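Local coordinates for protein AP endonuclease, family 2 (Brucella melitensis biovar Abortus, PDB 3NGF) that probably isomerises hydroxypyruvate through a manganese ion held at the mouth of a TIM barrel, at residues Leu186-Ile191 and Pro216-Pro221; Lys202-Phe207 and Glu236-Arg241; Val210-Val215 and Leu226-Leu231; Cys246-Arg251 and Leu258-Pro263. All blocks are in the same frame, centred on the assembly; numbering follows the deposited sequence.

Contact 1. Residues Leu186-Ile191 and Pro216-Pro221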
loop_
_atom_site.group_PDB
_atom_site.type_symbol
_atom_site.label_atom_id
_atom_site.label_comp_id
_atom_site.label_asym_id
_atom_site.label_seq_id
_atom_site.Cartn_x
_atom_site.Cartn_y
_atom_site.Cartn_z
ATOM N N LEU A 186 1.437 -1.838 9.314
ATOM C CA LEU A 186 1.799 -2.054 10.720
ATOM C C LEU A 186 2.219 -3.495 10.966
ATOM O O LEU A 186 2.933 -3.818 11.939
ATOM C CB LEU A 186 0.651 -1.622 11.642
ATOM C CG LEU A 186 0.417 -0.118 11.685
ATOM C CD1 LEU A 186 -0.874 0.191 12.429
ATOM C CD2 LEU A 186 1.626 0.620 12.319
ATOM N N TYR A 187 1.771 -4.381 10.089
ATOM C CA TYR A 187 2.240 -5.770 10.112
ATOM C C TYR A 187 3.778 -5.792 9.877
ATOM O O TYR A 187 4.545 -6.407 10.653
ATOM C CB TYR A 187 1.461 -6.585 9.048
ATOM C CG TYR A 187 2.009 -7.961 8.766
ATOM C CD1 TYR A 187 1.675 -9.046 9.559
ATOM C CD2 TYR A 187 2.850 -8.180 7.684
ATOM C CE1 TYR A 187 2.203 -10.324 9.309
ATOM C CE2 TYR A 187 3.353 -9.440 7.408
ATOM C CZ TYR A 187 3.054 -10.497 8.227
ATOM O OH TYR A 187 3.579 -11.739 7.926
ATOM N N HIS A 188 4.222 -5.116 8.827
ATOM C CA HIS A 188 5.655 -5.066 8.541
ATOM C C HIS A 188 6.423 -4.287 9.627
ATOM O O HIS A 188 7.518 -4.667 9.993
ATOM C CB HIS A 188 5.890 -4.438 7.162
ATOM C CG HIS A 188 5.349 -5.240 6.015
ATOM N ND1 HIS A 188 5.589 -6.590 5.859
ATOM C CD2 HIS A 188 4.660 -4.854 4.917
ATOM C CE1 HIS A 188 5.040 -6.999 4.726
ATOM N NE2 HIS A 188 4.447 -5.967 4.151
ATOM N N ALA A 189 5.841 -3.192 10.122
ATOM C CA ALA A 189 6.485 -2.324 11.114
ATOM C C ALA A 189 6.665 -3.087 12.421
ATOM O O ALA A 189 7.705 -2.973 13.071
ATOM C CB ALA A 189 5.658 -1.082 11.358
ATOM N N GLN A 190 5.666 -3.885 12.792
ATOM C CA GLN A 190 5.790 -4.680 14.029
ATOM C C GLN A 190 6.854 -5.789 13.958
ATOM O O GLN A 190 7.517 -6.088 14.969
ATOM C CB GLN A 190 4.411 -5.236 14.407
ATOM C CG GLN A 190 4.360 -6.161 15.620
ATOM C CD GLN A 190 4.976 -5.560 16.871
ATOM O OE1 GLN A 190 5.195 -4.340 16.970
ATOM N NE2 GLN A 190 5.265 -6.424 17.848
ATOM N N ILE A 191 6.990 -6.421 12.794
ATOM C CA ILE A 191 7.949 -7.494 12.568
ATOM C C ILE A 191 9.388 -6.954 12.559
ATOM O O ILE A 191 10.278 -7.575 13.145
ATOM C CB ILE A 191 7.619 -8.311 11.279
ATOM C CG1 ILE A 191 6.324 -9.090 11.484
ATOM C CG2 ILE A 191 8.736 -9.260 10.873
ATOM C CD1 ILE A 191 5.710 -9.643 10.201
ATOM N N PRO A 216 1.596 -12.728 14.431
ATOM C CA PRO A 216 2.401 -12.952 13.239
ATOM C C PRO A 216 1.699 -13.587 12.021
ATOM O O PRO A 216 2.336 -13.734 10.963
ATOM C CB PRO A 216 3.475 -13.903 13.758
ATOM C CG PRO A 216 2.719 -14.780 14.729
ATOM C CD PRO A 216 1.762 -13.832 15.408
ATOM N N ASP A 217 0.440 -13.988 12.138
ATOM C CA ASP A 217 -0.131 -14.868 11.102
ATOM C C ASP A 217 -0.874 -14.199 9.934
ATOM O O ASP A 217 -1.344 -14.891 9.042
ATOM C CB ASP A 217 -0.984 -15.946 11.726
ATOM C CG ASP A 217 -0.156 -16.916 12.543
ATOM O OD1 ASP A 217 0.932 -17.320 12.064
ATOM O OD2 ASP A 217 -0.587 -17.247 13.644
ATOM N N ARG A 218 -0.947 -12.880 9.973
ATOM C CA ARG A 218 -1.423 -12.043 8.853
ATOM C C ARG A 218 -2.887 -12.302 8.516
ATOM O O ARG A 218 -3.270 -12.373 7.356
ATOM C CB ARG A 218 -0.494 -12.184 7.643
ATOM C CG ARG A 218 -0.430 -10.932 6.772
ATOM C CD ARG A 218 0.603 -11.050 5.663
ATOM N NE ARG A 218 0.764 -9.761 4.987
ATOM C CZ ARG A 218 1.685 -9.500 4.056
ATOM N NH1 ARG A 218 2.515 -10.444 3.627
ATOM N NH2 ARG A 218 1.746 -8.291 3.528
ATOM N N HIS A 219 -3.703 -12.399 9.562
ATOM C CA HIS A 219 -5.147 -12.594 9.430
ATOM C C HIS A 219 -5.903 -11.354 9.952
ATOM O O HIS A 219 -5.323 -10.272 10.096
ATOM C CB HIS A 219 -5.617 -13.872 10.168
ATOM C CG HIS A 219 -4.925 -15.140 9.762
ATOM N ND1 HIS A 219 -4.796 -15.542 8.449
ATOM C CD2 HIS A 219 -4.386 -16.134 10.510
ATOM C CE1 HIS A 219 -4.164 -16.705 8.405
ATOM N NE2 HIS A 219 -3.912 -17.092 9.644
ATOM N N GLU A 220 -7.202 -11.499 10.216
ATOM C CA GLU A 220 -8.018 -10.412 10.754
ATOM C C GLU A 220 -7.345 -9.685 11.916
ATOM O O GLU A 220 -6.727 -10.341 12.776
ATOM C CB GLU A 220 -9.366 -10.956 11.222
ATOM C CG GLU A 220 -10.333 -11.279 10.084
ATOM C CD GLU A 220 -10.137 -12.652 9.411
ATOM O OE1 GLU A 220 -9.200 -13.406 9.743
ATOM O OE2 GLU A 220 -10.976 -12.987 8.548
ATOM N N PRO A 221 -7.499 -8.344 12.004
ATOM C CA PRO A 221 -6.836 -7.557 13.070
ATOM C C PRO A 221 -7.555 -7.645 14.434
ATOM O O PRO A 221 -7.802 -6.621 15.081
ATOM C CB PRO A 221 -6.919 -6.123 12.555
ATOM C CG PRO A 221 -8.209 -6.109 11.746
ATOM C CD PRO A 221 -8.247 -7.471 11.071
HETATM O O HOH W 1 4.820 -13.072 10.084
#
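Tyr187, in the first turn of helix 186-192, faces Arg218 in the loop that follows the seventh strand of the TIM barrel, with 7.4 Å between Tyr187 CA and Arg218 CA. The loop comes down to the helix after a cis peptide bond before Pro216, and Arg218 takes the left-handed helical conformation, its CB directed at the helix. Its side chain, extended from CG to NE, crosses the phenol at about a right angle. Arg218 CG makes a CH-pi contact 3.8 Å from the Tyr187 ring centroid, and the guanidinium lies nearly flat against the same face, the two planes 11° apart. Ile191 CD1 lies over the opposite face, toward its rim. Arginine suits the place because its methylenes pack on the ring while Arg218 NH2 comes within 3.6 Å of His188 NE2; His188 ND1 is bonded to Asn153. Tyr187 OH bonds to Asn156 and also accepts from a water that donates in turn to Pro216 O, 2.7 Å from the water oxygen.

Contact 2. Residues Lys202-Phe207 and Glu236-Arg241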
loop_
_atom_site.group_PDB
_atom_site.type_symbol
_atom_site.label_atom_id
_atom_site.label_comp_id
_atom_site.label_asym_id
_atom_site.label_seq_id
_atom_site.Cartn_x
_atom_site.Cartn_y
_atom_site.Cartn_z
ATOM N N LYS A 202 6.466 9.640 15.907
ATOM C CA LYS A 202 7.659 10.175 15.231
ATOM C C LYS A 202 7.382 10.400 13.742
ATOM O O LYS A 202 7.889 11.354 13.146
ATOM C CB LYS A 202 8.856 9.217 15.345
ATOM C CG LYS A 202 9.408 8.986 16.720
ATOM C CD LYS A 202 10.142 7.603 16.792
ATOM C CE LYS A 202 11.047 7.484 17.995
ATOM N NZ LYS A 202 11.819 6.189 18.028
ATOM N N MET A 203 6.569 9.526 13.144
ATOM C CA MET A 203 6.313 9.556 11.701
ATOM C C MET A 203 5.148 10.468 11.334
ATOM O O MET A 203 4.758 10.533 10.171
ATOM C CB MET A 203 6.032 8.148 11.176
ATOM C CG MET A 203 7.253 7.200 11.171
ATOM S SD MET A 203 6.853 5.516 10.678
ATOM C CE MET A 203 6.547 5.777 8.899
ATOM N N ASN A 204 4.573 11.154 12.322
ATOM C CA ASN A 204 3.331 11.871 12.081
ATOM C C ASN A 204 3.554 12.897 10.983
ATOM O O ASN A 204 4.550 13.619 10.994
ATOM C CB ASN A 204 2.834 12.540 13.334
ATOM C CG ASN A 204 1.467 13.187 13.144
ATOM O OD1 ASN A 204 0.626 12.705 12.356
ATOM N ND2 ASN A 204 1.237 14.276 13.869
ATOM N N GLY A 205 2.639 12.915 10.022
ATOM C CA GLY A 205 2.760 13.789 8.842
ATOM C C GLY A 205 3.648 13.242 7.726
ATOM O O GLY A 205 3.803 13.907 6.691
ATOM N N ALA A 206 4.227 12.049 7.903
ATOM C CA ALA A 206 5.130 11.447 6.884
ATOM C C ALA A 206 4.609 10.132 6.289
ATOM O O ALA A 206 5.253 9.557 5.423
ATOM C CB ALA A 206 6.522 11.229 7.470
ATOM N N PHE A 207 3.447 9.659 6.732
ATOM C CA PHE A 207 2.809 8.504 6.110
ATOM C C PHE A 207 1.439 8.882 5.580
ATOM O O PHE A 207 0.688 9.575 6.261
ATOM C CB PHE A 207 2.750 7.276 7.062
ATOM C CG PHE A 207 1.994 7.510 8.330
ATOM C CD1 PHE A 207 2.619 8.067 9.442
ATOM C CD2 PHE A 207 0.661 7.134 8.439
ATOM C CE1 PHE A 207 1.914 8.296 10.623
ATOM C CE2 PHE A 207 -0.043 7.361 9.616
ATOM C CZ PHE A 207 0.589 7.944 10.706
ATOM N N GLU A 236 -5.914 8.209 15.300
ATOM C CA GLU A 236 -6.867 9.328 15.471
ATOM C C GLU A 236 -6.260 10.480 16.253
ATOM O O GLU A 236 -6.447 11.655 15.882
ATOM C CB GLU A 236 -8.146 8.852 16.158
ATOM C CG GLU A 236 -9.034 7.993 15.273
ATOM C CD GLU A 236 -9.614 8.752 14.079
ATOM O OE1 GLU A 236 -10.137 9.877 14.264
ATOM O OE2 GLU A 236 -9.537 8.208 12.952
ATOM N N SER A 237 -5.519 10.131 17.305
ATOM C CA SER A 237 -4.836 11.090 18.188
ATOM C C SER A 237 -3.817 11.950 17.452
ATOM O O SER A 237 -3.727 13.154 17.724
ATOM C CB SER A 237 -4.170 10.387 19.409
ATOM O OG SER A 237 -2.871 9.853 19.088
ATOM N N VAL A 238 -3.088 11.361 16.492
ATOM C CA VAL A 238 -2.114 12.125 15.723
ATOM C C VAL A 238 -2.738 12.896 14.554
ATOM O O VAL A 238 -2.043 13.636 13.876
ATOM C CB VAL A 238 -0.949 11.245 15.205
ATOM C CG1 VAL A 238 -0.239 10.558 16.396
ATOM C CG2 VAL A 238 -1.436 10.217 14.181
ATOM N N GLY A 239 -4.038 12.736 14.328
ATOM C CA GLY A 239 -4.726 13.464 13.269
ATOM C C GLY A 239 -4.635 12.799 11.911
ATOM O O GLY A 239 -4.773 13.466 10.893
ATOM N N TYR A 240 -4.451 11.479 11.877
ATOM C CA TYR A 240 -4.441 10.762 10.606
ATOM C C TYR A 240 -5.852 10.678 10.054
ATOM O O TYR A 240 -6.751 10.235 10.755
ATOM C CB TYR A 240 -3.869 9.352 10.767
ATOM C CG TYR A 240 -3.827 8.588 9.473
ATOM C CD1 TYR A 240 -2.958 8.965 8.448
ATOM C CD2 TYR A 240 -4.652 7.505 9.260
ATOM C CE1 TYR A 240 -2.928 8.278 7.252
ATOM C CE2 TYR A 240 -4.644 6.818 8.046
ATOM C CZ TYR A 240 -3.772 7.199 7.063
ATOM O OH TYR A 240 -3.751 6.491 5.898
ATOM N N ARG A 241 -6.046 11.109 8.813
ATOM C CA ARG A 241 -7.353 11.047 8.171
ATOM C C ARG A 241 -7.289 10.444 6.778
ATOM O O ARG A 241 -8.128 10.743 5.919
ATOM C CB ARG A 241 -7.964 12.464 8.132
ATOM C CG ARG A 241 -8.052 13.120 9.509
ATOM C CD ARG A 241 -9.177 12.595 10.373
ATOM N NE ARG A 241 -9.250 13.343 11.630
ATOM C CZ ARG A 241 -8.554 13.066 12.738
ATOM N NH1 ARG A 241 -7.713 12.018 12.799
ATOM N NH2 ARG A 241 -8.710 13.839 13.810
#
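Phe207 and Tyr240 meet with their rings tilted by 30° and slid so far past each other that they barely overlap, the centroids 5.2 Å apart. Contact runs between neighbouring rim atoms, and Phe207 CE2 approaches Tyr240 CD1 to 3.5 Å. The pair lies at the N-terminal end of the barrel strands, the end away from the metal, where the turn entering strand 207-212 meets the turn leaving helix 228-237; the Tyr240 side chain is about 12 Å from the manganese. Phe207 has its CG between the backbone N and the carbonyl carbon (chi1 60°), while that of Tyr240 is swung away from the backbone N (chi1 -179°), and from these two settings the side chains converge obliquely. Phenylalanine suits the buried side, where Ile200 and Leu184 also touch it; tyrosine adds a hydroxyl, which bonds to Trp243 O.

Nearer the surface, the side chains of Asn204 and Val238 run past each other in opposite directions, with Asn204 CG 3.7 Å from Val238 CB. Glycines shape both turns: Gly205 takes positive phi in the type II turn from Met203 to Ala206, and Gly239 ends its helix in a Schellman motif. With carbon-to-carbon contacts and little ring overlap, the aromatic pair is held by dispersion and shape, while the tyrosine hydroxyl spends its polarity on the first carbonyl of strand 243-246.

Contact 3. Residues Val210-Val215 and Leu226-Leu231. With MN (manganese (II) ion), chain C.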
loop_
_atom_site.group_PDB
_atom_site.type_symbol
_atom_site.label_atom_id
_atom_site.label_comp_id
_atom_site.label_asym_id
_atom_site.label_seq_id
_atom_site.Cartn_x
_atom_site.Cartn_y
_atom_site.Cartn_z
ATOM N N VAL A 210 -1.924 3.601 5.595
ATOM C CA VAL A 210 -1.681 2.649 6.660
ATOM C C VAL A 210 -2.343 1.337 6.208
ATOM O O VAL A 210 -3.375 1.344 5.555
ATOM C CB VAL A 210 -2.263 3.136 8.007
ATOM C CG1 VAL A 210 -2.128 2.032 9.111
ATOM C CG2 VAL A 210 -1.598 4.443 8.448
ATOM N N GLN A 211 -1.707 0.227 6.538
ATOM C CA GLN A 211 -2.270 -1.099 6.345
ATOM C C GLN A 211 -2.154 -1.892 7.638
ATOM O O GLN A 211 -1.293 -1.597 8.482
ATOM C CB GLN A 211 -1.570 -1.836 5.213
ATOM C CG GLN A 211 -1.916 -1.274 3.823
ATOM C CD GLN A 211 -1.058 -1.876 2.757
ATOM O OE1 GLN A 211 0.137 -2.049 2.945
ATOM N NE2 GLN A 211 -1.667 -2.240 1.638
ATOM N N ILE A 212 -3.056 -2.861 7.790
ATOM C CA ILE A 212 -3.143 -3.714 8.980
ATOM C C ILE A 212 -3.372 -5.198 8.663
ATOM O O ILE A 212 -3.983 -5.571 7.650
ATOM C CB ILE A 212 -4.242 -3.232 9.976
ATOM C CG1 ILE A 212 -5.654 -3.395 9.393
ATOM C CG2 ILE A 212 -3.964 -1.781 10.425
ATOM C CD1 ILE A 212 -6.800 -3.093 10.397
ATOM N N ALA A 213 -2.862 -6.047 9.562
ATOM C CA ALA A 213 -3.069 -7.480 9.530
ATOM C C ALA A 213 -2.541 -8.012 10.861
ATOM O O ALA A 213 -1.631 -7.403 11.469
ATOM C CB ALA A 213 -2.320 -8.156 8.329
ATOM N N SER A 214 -3.098 -9.115 11.341
ATOM C CA SER A 214 -2.597 -9.703 12.591
ATOM C C SER A 214 -1.120 -10.089 12.488
ATOM O O SER A 214 -0.636 -10.467 11.413
ATOM C CB SER A 214 -3.440 -10.915 13.033
ATOM O OG SER A 214 -3.194 -12.061 12.255
ATOM N N VAL A 215 -0.429 -9.995 13.618
ATOM C CA VAL A 215 0.956 -10.438 13.733
ATOM C C VAL A 215 0.970 -11.590 14.759
ATOM O O VAL A 215 0.442 -11.430 15.845
ATOM C CB VAL A 215 1.882 -9.274 14.176
ATOM C CG1 VAL A 215 3.319 -9.781 14.378
ATOM C CG2 VAL A 215 1.841 -8.119 13.167
ATOM N N LEU A 226 -0.715 -7.697 18.537
ATOM C CA LEU A 226 -1.062 -6.284 18.561
ATOM C C LEU A 226 -2.511 -6.074 18.990
ATOM O O LEU A 226 -3.389 -6.834 18.624
ATOM C CB LEU A 226 -0.838 -5.624 17.202
ATOM C CG LEU A 226 0.573 -5.602 16.607
ATOM C CD1 LEU A 226 0.565 -4.881 15.238
ATOM C CD2 LEU A 226 1.605 -4.976 17.553
ATOM N N ASN A 227 -2.730 -5.023 19.772
ATOM C CA ASN A 227 -4.055 -4.550 20.126
ATOM C C ASN A 227 -4.482 -3.461 19.132
ATOM O O ASN A 227 -4.213 -2.275 19.328
ATOM C CB ASN A 227 -4.012 -4.023 21.563
ATOM C CG ASN A 227 -5.340 -3.473 22.039
ATOM O OD1 ASN A 227 -6.355 -3.591 21.369
ATOM N ND2 ASN A 227 -5.322 -2.844 23.192
ATOM N N TYR A 228 -5.130 -3.874 18.041
ATOM C CA TYR A 228 -5.445 -2.958 16.965
ATOM C C TYR A 228 -6.412 -1.830 17.348
ATOM O O TYR A 228 -6.230 -0.746 16.880
ATOM C CB TYR A 228 -5.886 -3.683 15.676
ATOM C CG TYR A 228 -4.717 -4.037 14.779
ATOM C CD1 TYR A 228 -4.029 -3.050 14.094
ATOM C CD2 TYR A 228 -4.256 -5.344 14.680
ATOM C CE1 TYR A 228 -2.954 -3.331 13.317
ATOM C CE2 TYR A 228 -3.176 -5.647 13.874
ATOM C CZ TYR A 228 -2.528 -4.635 13.189
ATOM O OH TYR A 228 -1.452 -4.887 12.373
ATOM N N PRO A 229 -7.416 -2.073 18.223
ATOM C CA PRO A 229 -8.249 -0.937 18.642
ATOM C C PRO A 229 -7.461 0.210 19.292
ATOM O O PRO A 229 -7.773 1.390 19.076
ATOM C CB PRO A 229 -9.250 -1.571 19.612
ATOM C CG PRO A 229 -9.375 -2.998 19.127
ATOM C CD PRO A 229 -8.040 -3.367 18.546
ATOM N N TYR A 230 -6.435 -0.125 20.065
ATOM C CA TYR A 230 -5.585 0.898 20.650
ATOM C C TYR A 230 -4.859 1.661 19.566
ATOM O O TYR A 230 -4.775 2.901 19.616
ATOM C CB TYR A 230 -4.547 0.299 21.596
ATOM C CG TYR A 230 -3.589 1.345 22.125
ATOM C CD1 TYR A 230 -3.988 2.223 23.106
ATOM C CD2 TYR A 230 -2.290 1.467 21.621
ATOM C CE1 TYR A 230 -3.133 3.166 23.596
ATOM C CE2 TYR A 230 -1.423 2.433 22.109
ATOM C CZ TYR A 230 -1.844 3.275 23.082
ATOM O OH TYR A 230 -1.004 4.241 23.620
ATOM N N LEU A 231 -4.330 0.919 18.591
ATOM C CA LEU A 231 -3.553 1.529 17.513
ATOM C C LEU A 231 -4.467 2.434 16.663
ATOM O O LEU A 231 -4.042 3.493 16.222
ATOM C CB LEU A 231 -2.875 0.441 16.669
ATOM C CG LEU A 231 -1.689 -0.272 17.345
ATOM C CD1 LEU A 231 -1.267 -1.492 16.511
ATOM C CD2 LEU A 231 -0.502 0.663 17.552
HETATM MN MN MN C . 1.412 -3.943 2.720
HETATM O O HOH W 2 -2.033 -8.668 16.013
HETATM O O HOH W 3 1.369 -3.480 0.296
HETATM O O HOH W 4 2.603 -5.775 2.111
#
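The loop leaving strand 207-212 and the one entering helix 228-237 run closest at Val215 and Leu226, 6.7 Å from Val215 CA to Leu226 CA; Ile212 CA and Tyr228 CA, at the strand end and the first turn of the helix, lie 8.3 Å apart. Both elements belong to the beta-alpha-beta unit of the TIM barrel made of strand 207-212, helix 228-237 and strand 243-246. Tyr228 carries the contact. Its ring slides past Ile212 in the opposite direction, bringing Ile212 CG2 within 3.4 Å of Tyr228 CE1; the branched isoleucine can put this methyl beside its own backbone N and against the ring. At the far end, Tyr228 OH donates to Ala213 O over 2.7 Å, arriving 39° out of the carbonyl plane. Farther along, Val215 CG2 packs on Leu226 CD1 at 4.0 Å, and a water accepts from both Val215 N and Leu226 N.

Gln211 points the other way, into the barrel mouth, where Gln211 OE1 binds manganese at 2.3 Å alongside Glu150, Asp185 and Glu247. Its amide is held at both ends, for Gln211 NE2 donates to Glu41 and Gln211 OE1 accepts from Gln183. A glutamine thus gives the metal a neutral oxygen among carboxylates, while the tyrosine satisfies a buried carbonyl two residues farther on.

Contact 4. Residues Cys246-Arg251 and Leu258-Pro263. With MN (manganese (II) ion), chain C.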
loop_
_atom_site.group_PDB
_atom_site.type_symbol
_atom_site.label_atom_id
_atom_site.label_comp_id
_atom_site.label_asym_id
_atom_site.label_seq_id
_atom_site.Cartn_x
_atom_site.Cartn_y
_atom_site.Cartn_z
ATOM N N CYS A 246 -6.970 -3.045 4.606
ATOM C CA CYS A 246 -7.062 -4.383 5.220
ATOM C C CYS A 246 -6.365 -5.463 4.363
ATOM O O CYS A 246 -7.001 -6.303 3.702
ATOM C CB CYS A 246 -8.528 -4.738 5.467
ATOM S SG CYS A 246 -9.355 -3.584 6.599
ATOM N N GLU A 247 -5.042 -5.461 4.420
ATOM C CA GLU A 247 -4.223 -6.358 3.651
ATOM C C GLU A 247 -3.886 -7.561 4.532
ATOM O O GLU A 247 -2.732 -7.726 5.009
ATOM C CB GLU A 247 -2.940 -5.672 3.213
ATOM C CG GLU A 247 -2.207 -6.487 2.192
ATOM C CD GLU A 247 -0.886 -5.886 1.803
ATOM O OE1 GLU A 247 -0.363 -5.013 2.532
ATOM O OE2 GLU A 247 -0.372 -6.320 0.766
ATOM N N TYR A 248 -4.904 -8.372 4.755
ATOM C CA TYR A 248 -4.744 -9.579 5.521
ATOM C C TYR A 248 -5.368 -10.733 4.770
ATOM O O TYR A 248 -6.227 -10.558 3.886
ATOM C CB TYR A 248 -5.342 -9.425 6.929
ATOM C CG TYR A 248 -6.861 -9.256 7.040
ATOM C CD1 TYR A 248 -7.727 -10.313 6.791
ATOM C CD2 TYR A 248 -7.420 -8.032 7.395
ATOM C CE1 TYR A 248 -9.110 -10.171 6.921
ATOM C CE2 TYR A 248 -8.814 -7.875 7.525
ATOM C CZ TYR A 248 -9.649 -8.955 7.298
ATOM O OH TYR A 248 -11.014 -8.810 7.458
ATOM N N ASN A 249 -4.925 -11.916 5.141
ATOM C CA ASN A 249 -5.476 -13.160 4.605
ATOM C C ASN A 249 -6.511 -13.689 5.574
ATOM O O ASN A 249 -6.171 -14.078 6.690
ATOM C CB ASN A 249 -4.368 -14.179 4.422
ATOM C CG ASN A 249 -3.235 -13.651 3.589
ATOM O OD1 ASN A 249 -3.449 -13.099 2.484
ATOM N ND2 ASN A 249 -2.008 -13.851 4.073
ATOM N N PRO A 250 -7.784 -13.708 5.166
ATOM C CA PRO A 250 -8.790 -14.118 6.161
ATOM C C PRO A 250 -8.519 -15.520 6.710
ATOM O O PRO A 250 -8.088 -16.406 5.953
ATOM C CB PRO A 250 -10.097 -14.055 5.364
ATOM C CG PRO A 250 -9.830 -13.020 4.271
ATOM C CD PRO A 250 -8.404 -13.269 3.890
ATOM N N ARG A 251 -8.756 -15.724 8.007
ATOM C CA ARG A 251 -8.653 -17.065 8.618
ATOM C C ARG A 251 -9.453 -18.111 7.855
ATOM O O ARG A 251 -8.970 -19.215 7.585
ATOM C CB ARG A 251 -9.178 -17.038 10.055
ATOM C CG ARG A 251 -8.204 -16.554 11.095
ATOM C CD ARG A 251 -8.835 -16.676 12.486
ATOM N NE ARG A 251 -9.994 -15.793 12.609
ATOM C CZ ARG A 251 -9.964 -14.528 13.026
ATOM N NH1 ARG A 251 -8.829 -13.962 13.418
ATOM N NH2 ARG A 251 -11.088 -13.813 13.058
ATOM N N LEU A 258 -15.509 -10.772 9.772
ATOM C CA LEU A 258 -15.692 -9.322 9.826
ATOM C C LEU A 258 -16.348 -8.736 11.097
ATOM O O LEU A 258 -16.707 -7.568 11.107
ATOM C CB LEU A 258 -16.438 -8.866 8.571
ATOM C CG LEU A 258 -15.636 -8.948 7.277
ATOM C CD1 LEU A 258 -16.498 -8.529 6.089
ATOM C CD2 LEU A 258 -14.350 -8.093 7.341
ATOM N N ALA A 259 -16.457 -9.508 12.191
ATOM C CA ALA A 259 -16.974 -8.941 13.443
ATOM C C ALA A 259 -16.160 -7.724 13.910
ATOM O O ALA A 259 -16.717 -6.769 14.441
ATOM C CB ALA A 259 -17.046 -10.022 14.588
ATOM N N TRP A 260 -14.844 -7.743 13.685
ATOM C CA TRP A 260 -13.967 -6.665 14.136
ATOM C C TRP A 260 -14.352 -5.355 13.475
ATOM O O TRP A 260 -14.165 -4.280 14.050
ATOM C CB TRP A 260 -12.485 -6.982 13.822
ATOM C CG TRP A 260 -12.132 -6.900 12.380
ATOM C CD1 TRP A 260 -12.102 -7.918 11.486
ATOM C CD2 TRP A 260 -11.763 -5.712 11.650
ATOM N NE1 TRP A 260 -11.749 -7.450 10.239
ATOM C CE2 TRP A 260 -11.546 -6.097 10.313
ATOM C CE3 TRP A 260 -11.624 -4.367 12.001
ATOM C CZ2 TRP A 260 -11.197 -5.178 9.315
ATOM C CZ3 TRP A 260 -11.258 -3.459 11.027
ATOM C CH2 TRP A 260 -11.038 -3.870 9.695
ATOM N N PHE A 261 -14.868 -5.465 12.245
ATOM C CA PHE A 261 -15.219 -4.311 11.407
ATOM C C PHE A 261 -16.622 -3.764 11.714
ATOM O O PHE A 261 -16.956 -2.660 11.287
ATOM C CB PHE A 261 -15.105 -4.742 9.946
ATOM C CG PHE A 261 -15.433 -3.669 8.936
ATOM C CD1 PHE A 261 -14.757 -2.459 8.936
ATOM C CD2 PHE A 261 -16.387 -3.903 7.948
ATOM C CE1 PHE A 261 -15.040 -1.477 7.979
ATOM C CE2 PHE A 261 -16.684 -2.918 6.975
ATOM C CZ PHE A 261 -16.020 -1.705 6.999
ATOM N N ALA A 262 -17.444 -4.537 12.432
ATOM C CA ALA A 262 -18.847 -4.150 12.714
ATOM C C ALA A 262 -19.042 -2.701 13.201
ATOM O O ALA A 262 -19.914 -2.012 12.698
ATOM C CB ALA A 262 -19.507 -5.143 13.686
ATOM N N PRO A 263 -18.226 -2.232 14.161
ATOM C CA PRO A 263 -18.336 -0.845 14.637
ATOM C C PRO A 263 -18.058 0.244 13.595
ATOM O O PRO A 263 -18.422 1.399 13.810
ATOM C CB PRO A 263 -17.254 -0.766 15.722
ATOM C CG PRO A 263 -17.068 -2.177 16.179
ATOM C CD PRO A 263 -17.261 -3.009 14.957
HETATM MN MN MN C . 1.412 -3.943 2.720
HETATM O O HOH W 3 1.369 -3.480 0.296
HETATM O O HOH W 4 2.603 -5.775 2.111
#
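At the mouth of the TIM barrel, the chain leaving the eighth strand carries the metal ligand Glu247 inward and its two neighbours, Cys246 and Tyr248, outward against Trp260. Trp260 receives both at the edge of its indole. Trp260 NE1 donates to Tyr248 OH over 3.2 Å, with an N-H...O angle of 164° and the oxygen 6° from the indole plane. The two aromatic planes stand at 72°, an oblique meeting. Cys246 SG reaches the same indole at its six-membered ring, 3.5 Å from Trp260 CH2 and at the edge, a sulfur-aromatic contact. Leu258 CD2 packs in van der Waals contact against Tyr248 OH, 3.4 Å away. Small, polarisable sulfur fits beside the ring edge, whereas the longer tyrosine reaches the indole nitrogen with its hydroxyl.

Phe261 CB sits over one indole face, and Phe12 of the first strand meets Trp260 edge-to-face. On the inward side, Glu247 is the centre of an inverse gamma turn. Its extended side chain places Glu247 OE1 2.1 Å from manganese, and Glu247 is also a predicted proton donor/acceptor. Ligands on loops and strand ends at the C-terminal mouth, as here, are characteristic of the xylose isomerase-like TIM barrel.

Overall arrangement
From the N terminus, the first segment reached is 186-191, straight after the sixth strand; contact 1 closes its loop at 216-221. Contact 2 opens at 202-207 and closes at 236-241, so it crosses contact 1 and spans the seventh strand and following helix at the N-terminal end of the strands. Contact 3, between 210-215 and 226-231, falls wholly within that span and crosses contact 1 as well; contacts 2 and 3 sit at the two ends of helix 228-237. Contact 4 follows in series, a short closure after the eighth strand. Contacts 1 and 3 join through His219 N and Ser214 OG, contacts 1 and 4 through Arg218 O and Asn249 N. Contacts 3 and 4 share the manganese.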